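Local coordinates for separin (Saccharomyces cerevisiae, PDB 5U1T), which cleaves the MCD1/SCC1 subunit of cohesin at the onset of anaphase as a caspase-like cysteine protease, and is held inactive by securin for most of the cell cycle, at residues S64-G69 with Y462-N467; Q523-I528 with K549-N554. One frame throughout, in Å; residues are numbered along the deposited sequence.

Both contacts lie in the all-helical N-terminal part of separase, away from the putative catalytic cysteine, Cys1497; their centres are about 14 Å apart. Contact 1 brings the turn between helices 48-64 and 69-87 against the loop between helices 448-458 and 470-485, and so joins parts of the chain nearly 400 residues apart. Contact 2 is more local, setting helix 523-533 on the loop that leads into helix 557-572. His65 connects them: its ND1 lies 2.8 Å from Leu550 O and its O 2.9 Å from Leu552 N, both probable hydrogen bonds, and its ring stacks on that of His551. Residues 64-69 are thus held by two loops, 462-467 and 549-554.

Contact 1 of 2, residues S64-G69 with Y462-N467; sequences SHHMWG and YCMLRN
Trp68 stands with one indole face against the backbone of Arg466, whose CA sits 3.5 Å from the centroid of the five-membered ring and almost along its normal, a CH-pi contact. At the ring edge, Trp68 NE1 donates a hydrogen bond to Asn467 O; it is nearly straight (2.8 Å, 175°), and the acceptor lies in the indole plane, which helps fix the rotation of the ring. Seen from the carbonyl, however, the donor stands well above the peptide plane and so is not on a lone pair. Beyond CA, the Arg466 side chain runs past Trp68 in the opposite direction and bends at chi3 (64°), which lays a guanidinium face over Trp68 CB, with CZ 3.6 Å from that carbon. The guanidinium and indole planes are 48° apart, not stacked, and NH2 also bonds to Asn72 OD1. On the benzo side, Trp68 CZ2 meets Met464 CB at 3.9 Å. Met464, bent at chi2 and chi3, crosses His66 at about a right angle and brings CE to the edge of the imidazole, 3.6 Å from His66 CE1. His66 NE2 is bonded to Ser500 OG, while Trp124 meets the indole edge-to-face. The contact therefore joins two interhelical turns: Arg466 covers the indole with its CA and Trp68 CB with a guanidinium face, and the clear hydrogen bond from Trp68 NE1 to Asn467 O orients the ring between them.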
loop_
_atom_site.group_PDB
_atom_site.type_symbol
_atom_site.label_atom_id
_atom_site.label_comp_id
_atom_site.label_asym_id
_atom_site.label_seq_id
_atom_site.Cartn_x
_atom_site.Cartn_y
_atom_site.Cartn_z
ATOM N N SER A 64 27.804 -26.757 20.388
ATOM C CA SER A 64 26.878 -25.657 20.492
ATOM C C SER A 64 26.904 -24.786 19.244
ATOM O O SER A 64 25.887 -24.196 18.888
ATOM C CB SER A 64 27.183 -24.817 21.708
ATOM O OG SER A 64 26.178 -23.846 21.870
ATOM N N HIS A 65 28.059 -24.706 18.586
ATOM C CA HIS A 65 28.203 -23.833 17.430
ATOM C C HIS A 65 28.143 -24.612 16.134
ATOM O O HIS A 65 28.637 -24.152 15.123
ATOM C CB HIS A 65 29.522 -23.054 17.496
ATOM C CG HIS A 65 29.648 -22.184 18.708
ATOM N ND1 HIS A 65 30.746 -21.378 18.931
ATOM C CD2 HIS A 65 28.818 -21.988 19.761
ATOM C CE1 HIS A 65 30.585 -20.728 20.074
ATOM N NE2 HIS A 65 29.419 -21.073 20.591
ATOM N N HIS A 66 27.579 -25.817 16.204
ATOM C CA HIS A 66 27.452 -26.734 15.061
ATOM C C HIS A 66 28.744 -27.027 14.262
ATOM O O HIS A 66 28.682 -27.423 13.109
ATOM C CB HIS A 66 26.364 -26.197 14.112
ATOM C CG HIS A 66 24.972 -26.376 14.637
ATOM N ND1 HIS A 66 23.928 -26.812 13.848
ATOM C CD2 HIS A 66 24.464 -26.216 15.879
ATOM C CE1 HIS A 66 22.835 -26.907 14.585
ATOM N NE2 HIS A 66 23.138 -26.553 15.819
ATOM N N MET A 67 29.904 -26.858 14.879
ATOM C CA MET A 67 31.180 -27.072 14.204
ATOM C C MET A 67 31.617 -28.548 14.263
ATOM O O MET A 67 32.521 -28.911 15.029
ATOM C CB MET A 67 32.245 -26.184 14.842
ATOM C CG MET A 67 32.093 -24.731 14.534
ATOM S SD MET A 67 32.372 -24.490 12.766
ATOM C CE MET A 67 34.123 -24.133 12.745
ATOM N N TRP A 68 30.979 -29.402 13.472
ATOM C CA TRP A 68 31.054 -30.843 13.715
ATOM C C TRP A 68 32.413 -31.457 13.391
ATOM O O TRP A 68 32.802 -32.465 13.975
ATOM C CB TRP A 68 29.985 -31.581 12.911
ATOM C CG TRP A 68 28.605 -30.904 12.823
ATOM C CD1 TRP A 68 27.956 -30.503 11.681
ATOM C CD2 TRP A 68 27.707 -30.611 13.909
ATOM N NE1 TRP A 68 26.728 -29.979 11.991
ATOM C CE2 TRP A 68 26.553 -30.019 13.346
ATOM C CE3 TRP A 68 27.775 -30.768 15.292
ATOM C CZ2 TRP A 68 25.470 -29.604 14.127
ATOM C CZ3 TRP A 68 26.703 -30.343 16.066
ATOM C CH2 TRP A 68 25.567 -29.768 15.483
ATOM N N GLY A 69 33.127 -30.854 12.451
ATOM C CA GLY A 69 34.361 -31.404 11.938
ATOM C C GLY A 69 35.470 -31.236 12.933
ATOM O O GLY A 69 36.431 -31.998 12.923
ATOM N N TYR A 462 21.480 -33.828 18.459
ATOM C CA TYR A 462 21.988 -34.939 17.650
ATOM C C TYR A 462 21.014 -35.206 16.516
ATOM O O TYR A 462 21.327 -35.920 15.572
ATOM C CB TYR A 462 22.252 -36.223 18.484
ATOM C CG TYR A 462 23.407 -36.039 19.437
ATOM C CD1 TYR A 462 24.722 -36.065 18.975
ATOM C CD2 TYR A 462 23.189 -35.784 20.778
ATOM C CE1 TYR A 462 25.787 -35.863 19.835
ATOM C CE2 TYR A 462 24.225 -35.565 21.630
ATOM C CZ TYR A 462 25.529 -35.617 21.167
ATOM O OH TYR A 462 26.576 -35.406 22.042
ATOM N N CYS A 463 19.841 -34.597 16.590
ATOM C CA CYS A 463 18.916 -34.628 15.460
ATOM C C CYS A 463 19.432 -33.858 14.227
ATOM O O CYS A 463 18.944 -34.081 13.124
ATOM C CB CYS A 463 17.550 -34.091 15.882
ATOM S SG CYS A 463 16.531 -35.288 16.777
ATOM N N MET A 464 20.419 -32.982 14.407
ATOM C CA MET A 464 21.033 -32.292 13.278
ATOM C C MET A 464 21.811 -33.224 12.349
ATOM O O MET A 464 22.123 -32.838 11.222
ATOM C CB MET A 464 21.967 -31.188 13.760
ATOM C CG MET A 464 21.317 -30.196 14.724
ATOM S SD MET A 464 19.895 -29.290 14.064
ATOM C CE MET A 464 20.595 -28.808 12.515
ATOM N N LEU A 465 22.107 -34.440 12.808
ATOM C CA LEU A 465 22.849 -35.431 12.027
ATOM C C LEU A 465 24.114 -34.885 11.372
ATOM O O LEU A 465 24.421 -35.237 10.239
ATOM C CB LEU A 465 21.956 -36.041 10.952
ATOM C CG LEU A 465 20.840 -36.980 11.411
ATOM C CD1 LEU A 465 20.051 -37.475 10.211
ATOM C CD2 LEU A 465 21.385 -38.183 12.211
ATOM N N ARG A 466 24.844 -34.046 12.104
ATOM C CA ARG A 466 26.080 -33.420 11.626
ATOM C C ARG A 466 25.893 -32.648 10.313
ATOM O O ARG A 466 26.767 -32.639 9.442
ATOM C CB ARG A 466 27.190 -34.463 11.455
ATOM C CG ARG A 466 27.756 -34.989 12.762
ATOM C CD ARG A 466 28.880 -35.970 12.527
ATOM N NE ARG A 466 30.035 -35.355 11.879
ATOM C CZ ARG A 466 31.138 -34.956 12.507
ATOM N NH1 ARG A 466 31.260 -35.090 13.817
ATOM N NH2 ARG A 466 32.129 -34.414 11.818
ATOM N N ASN A 467 24.743 -31.996 10.189
ATOM C CA ASN A 467 24.433 -31.203 9.023
ATOM C C ASN A 467 25.025 -29.804 9.157
ATOM O O ASN A 467 24.813 -29.121 10.153
ATOM C CB ASN A 467 22.925 -31.130 8.824
ATOM C CG ASN A 467 22.547 -30.483 7.518
ATOM O OD1 ASN A 467 22.741 -29.282 7.327
ATOM N ND2 ASN A 467 21.992 -31.275 6.611
#

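Contact 2 of 2, residues Q523-I528 with K549-N554; sequences QLSRMI and KLHLLN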
loop_
_atom_site.group_PDB
_atom_site.type_symbol
_atom_site.label_atom_id
_atom_site.label_comp_id
_atom_site.label_asym_id
_atom_site.label_seq_id
_atom_site.Cartn_x
_atom_site.Cartn_y
_atom_site.Cartn_z
ATOM N N GLN A 523 27.589 -13.342 19.073
ATOM C CA GLN A 523 26.978 -12.237 18.329
ATOM C C GLN A 523 26.134 -12.707 17.154
ATOM O O GLN A 523 25.002 -12.258 16.999
ATOM C CB GLN A 523 28.035 -11.251 17.816
ATOM C CG GLN A 523 28.626 -10.308 18.869
ATOM C CD GLN A 523 27.622 -9.295 19.437
ATOM O OE1 GLN A 523 27.136 -8.411 18.717
ATOM N NE2 GLN A 523 27.316 -9.417 20.738
ATOM N N LEU A 524 26.665 -13.614 16.336
ATOM C CA LEU A 524 25.967 -14.035 15.117
ATOM C C LEU A 524 24.677 -14.776 15.425
ATOM O O LEU A 524 23.762 -14.787 14.608
ATOM C CB LEU A 524 26.857 -14.917 14.237
ATOM C CG LEU A 524 27.878 -14.241 13.318
ATOM C CD1 LEU A 524 28.725 -15.279 12.632
ATOM C CD2 LEU A 524 27.210 -13.345 12.291
ATOM N N SER A 525 24.616 -15.411 16.598
ATOM C CA SER A 525 23.415 -16.109 17.023
ATOM C C SER A 525 22.376 -15.096 17.496
ATOM O O SER A 525 21.182 -15.242 17.244
ATOM C CB SER A 525 23.734 -17.121 18.127
ATOM O OG SER A 525 24.573 -18.143 17.631
ATOM N N ARG A 526 22.847 -14.066 18.185
ATOM C CA ARG A 526 21.984 -12.989 18.627
ATOM C C ARG A 526 21.461 -12.192 17.443
ATOM O O ARG A 526 20.335 -11.703 17.481
ATOM C CB ARG A 526 22.726 -12.079 19.587
ATOM C CG ARG A 526 23.308 -12.819 20.748
ATOM C CD ARG A 526 23.963 -11.863 21.686
ATOM N NE ARG A 526 22.986 -10.913 22.184
ATOM C CZ ARG A 526 23.290 -9.834 22.895
ATOM N NH1 ARG A 526 22.315 -9.028 23.301
ATOM N NH2 ARG A 526 24.556 -9.558 23.195
ATOM N N MET A 527 22.272 -12.085 16.389
ATOM C CA MET A 527 21.871 -11.347 15.185
ATOM C C MET A 527 20.741 -12.038 14.463
ATOM O O MET A 527 19.807 -11.391 14.038
ATOM C CB MET A 527 23.049 -11.152 14.237
ATOM C CG MET A 527 23.972 -10.056 14.695
ATOM S SD MET A 527 25.454 -9.841 13.708
ATOM C CE MET A 527 24.832 -9.127 12.207
ATOM N N ILE A 528 20.815 -13.354 14.328
ATOM C CA ILE A 528 19.703 -14.070 13.735
ATOM C C ILE A 528 18.474 -13.864 14.627
ATOM O O ILE A 528 17.385 -13.605 14.123
ATOM C CB ILE A 528 20.005 -15.567 13.543
ATOM C CG1 ILE A 528 21.079 -15.744 12.468
ATOM C CG2 ILE A 528 18.754 -16.305 13.111
ATOM C CD1 ILE A 528 21.482 -17.172 12.190
ATOM N N LYS A 549 35.919 -17.721 16.811
ATOM C CA LYS A 549 36.792 -18.400 15.867
ATOM C C LYS A 549 36.084 -19.623 15.279
ATOM O O LYS A 549 36.076 -19.830 14.063
ATOM C CB LYS A 549 38.113 -18.764 16.548
ATOM C CG LYS A 549 38.996 -17.527 16.849
ATOM C CD LYS A 549 39.991 -17.757 18.018
ATOM C CE LYS A 549 41.113 -18.753 17.664
ATOM N NZ LYS A 549 42.130 -18.903 18.767
ATOM N N LEU A 550 35.426 -20.386 16.134
ATOM C CA LEU A 550 34.747 -21.597 15.701
ATOM C C LEU A 550 33.239 -21.424 15.749
ATOM O O LEU A 550 32.643 -21.442 16.826
ATOM C CB LEU A 550 35.171 -22.777 16.582
ATOM C CG LEU A 550 36.696 -22.982 16.656
ATOM C CD1 LEU A 550 37.057 -24.158 17.544
ATOM C CD2 LEU A 550 37.312 -23.150 15.259
ATOM N N HIS A 551 32.607 -21.266 14.598
ATOM C CA HIS A 551 31.157 -21.189 14.574
ATOM C C HIS A 551 30.647 -21.509 13.192
ATOM O O HIS A 551 31.214 -21.039 12.219
ATOM C CB HIS A 551 30.691 -19.802 15.012
ATOM C CG HIS A 551 29.339 -19.796 15.660
ATOM N ND1 HIS A 551 28.231 -20.367 15.074
ATOM C CD2 HIS A 551 28.925 -19.300 16.847
ATOM C CE1 HIS A 551 27.190 -20.228 15.874
ATOM N NE2 HIS A 551 27.586 -19.582 16.956
ATOM N N LEU A 552 29.595 -22.314 13.089
ATOM C CA LEU A 552 28.996 -22.601 11.790
ATOM C C LEU A 552 28.491 -21.297 11.172
ATOM O O LEU A 552 28.550 -21.097 9.955
ATOM C CB LEU A 552 27.851 -23.608 11.896
ATOM C CG LEU A 552 27.146 -23.894 10.568
ATOM C CD1 LEU A 552 28.086 -24.585 9.620
ATOM C CD2 LEU A 552 25.893 -24.713 10.734
ATOM N N LEU A 553 28.023 -20.393 12.021
ATOM C CA LEU A 553 27.418 -19.168 11.522
ATOM C C LEU A 553 28.463 -18.266 10.869
ATOM O O LEU A 553 28.118 -17.330 10.165
ATOM C CB LEU A 553 26.691 -18.422 12.643
ATOM C CG LEU A 553 25.451 -19.128 13.177
ATOM C CD1 LEU A 553 24.712 -18.173 14.047
ATOM C CD2 LEU A 553 24.584 -19.648 12.064
ATOM N N ASN A 554 29.741 -18.559 11.084
ATOM C CA ASN A 554 30.778 -17.772 10.431
ATOM C C ASN A 554 30.776 -18.013 8.920
ATOM O O ASN A 554 31.322 -17.225 8.142
ATOM C CB ASN A 554 32.153 -18.092 11.033
ATOM C CG ASN A 554 32.383 -17.392 12.367
ATOM O OD1 ASN A 554 31.818 -16.312 12.620
ATOM N ND2 ASN A 554 33.217 -17.997 13.232
#
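Leu524 and Leu553 form the apolar centre of this contact, where the first turns of helix 523-533 meet the 3-10 turn at 552-554. Leu524 CD1 lies 3.7 Å from Leu553 CB, and the same methyl also faces Leu553 O and Asn554 OD1. Ile528, one helical turn on, meets Leu553 tip to tip, its CD1 standing 3.9 Å from Leu553 CD1. Leu553 is therefore flanked by the two residues, Leu524 and Ile528, that follow each other along one side of the helix. Leu470 touches both Ile528 and Leu553, and Ile560 of helix 557-572 packs on Leu524 and Ile528, so the cluster is shared among several helices.

The polar interactions gather beside this patch. Ser525 OG approaches the His551 ring obliquely, 3.4 Å from NE2, and also lies 3.6 Å from Leu553 CD1. Both OG and NE2 are hydrogen-bonded to Glu501 OE1, so one carboxylate oxygen holds helix and loop together. Across the imidazole, His551 ND1 accepts a hydrogen bond from Leu553 N (3.1 Å, 166°), with the donor tilted 26° from the ring plane. His551 CG lies anti to the backbone N (chi1 -151°), which places the ring on the carbonyl side of its own residue, where ND1 reaches forward to the amide two residues on. Asn554 ND2 bonds to Asp548 O, closing the loop on itself.

With ND1 accepting, His551 is probably neutral and carries its proton on NE2, toward Glu501 OE1. A leucine-isoleucine patch supplies the contact area here, while Glu501 ties Ser525 of the helix to His551 of the loop.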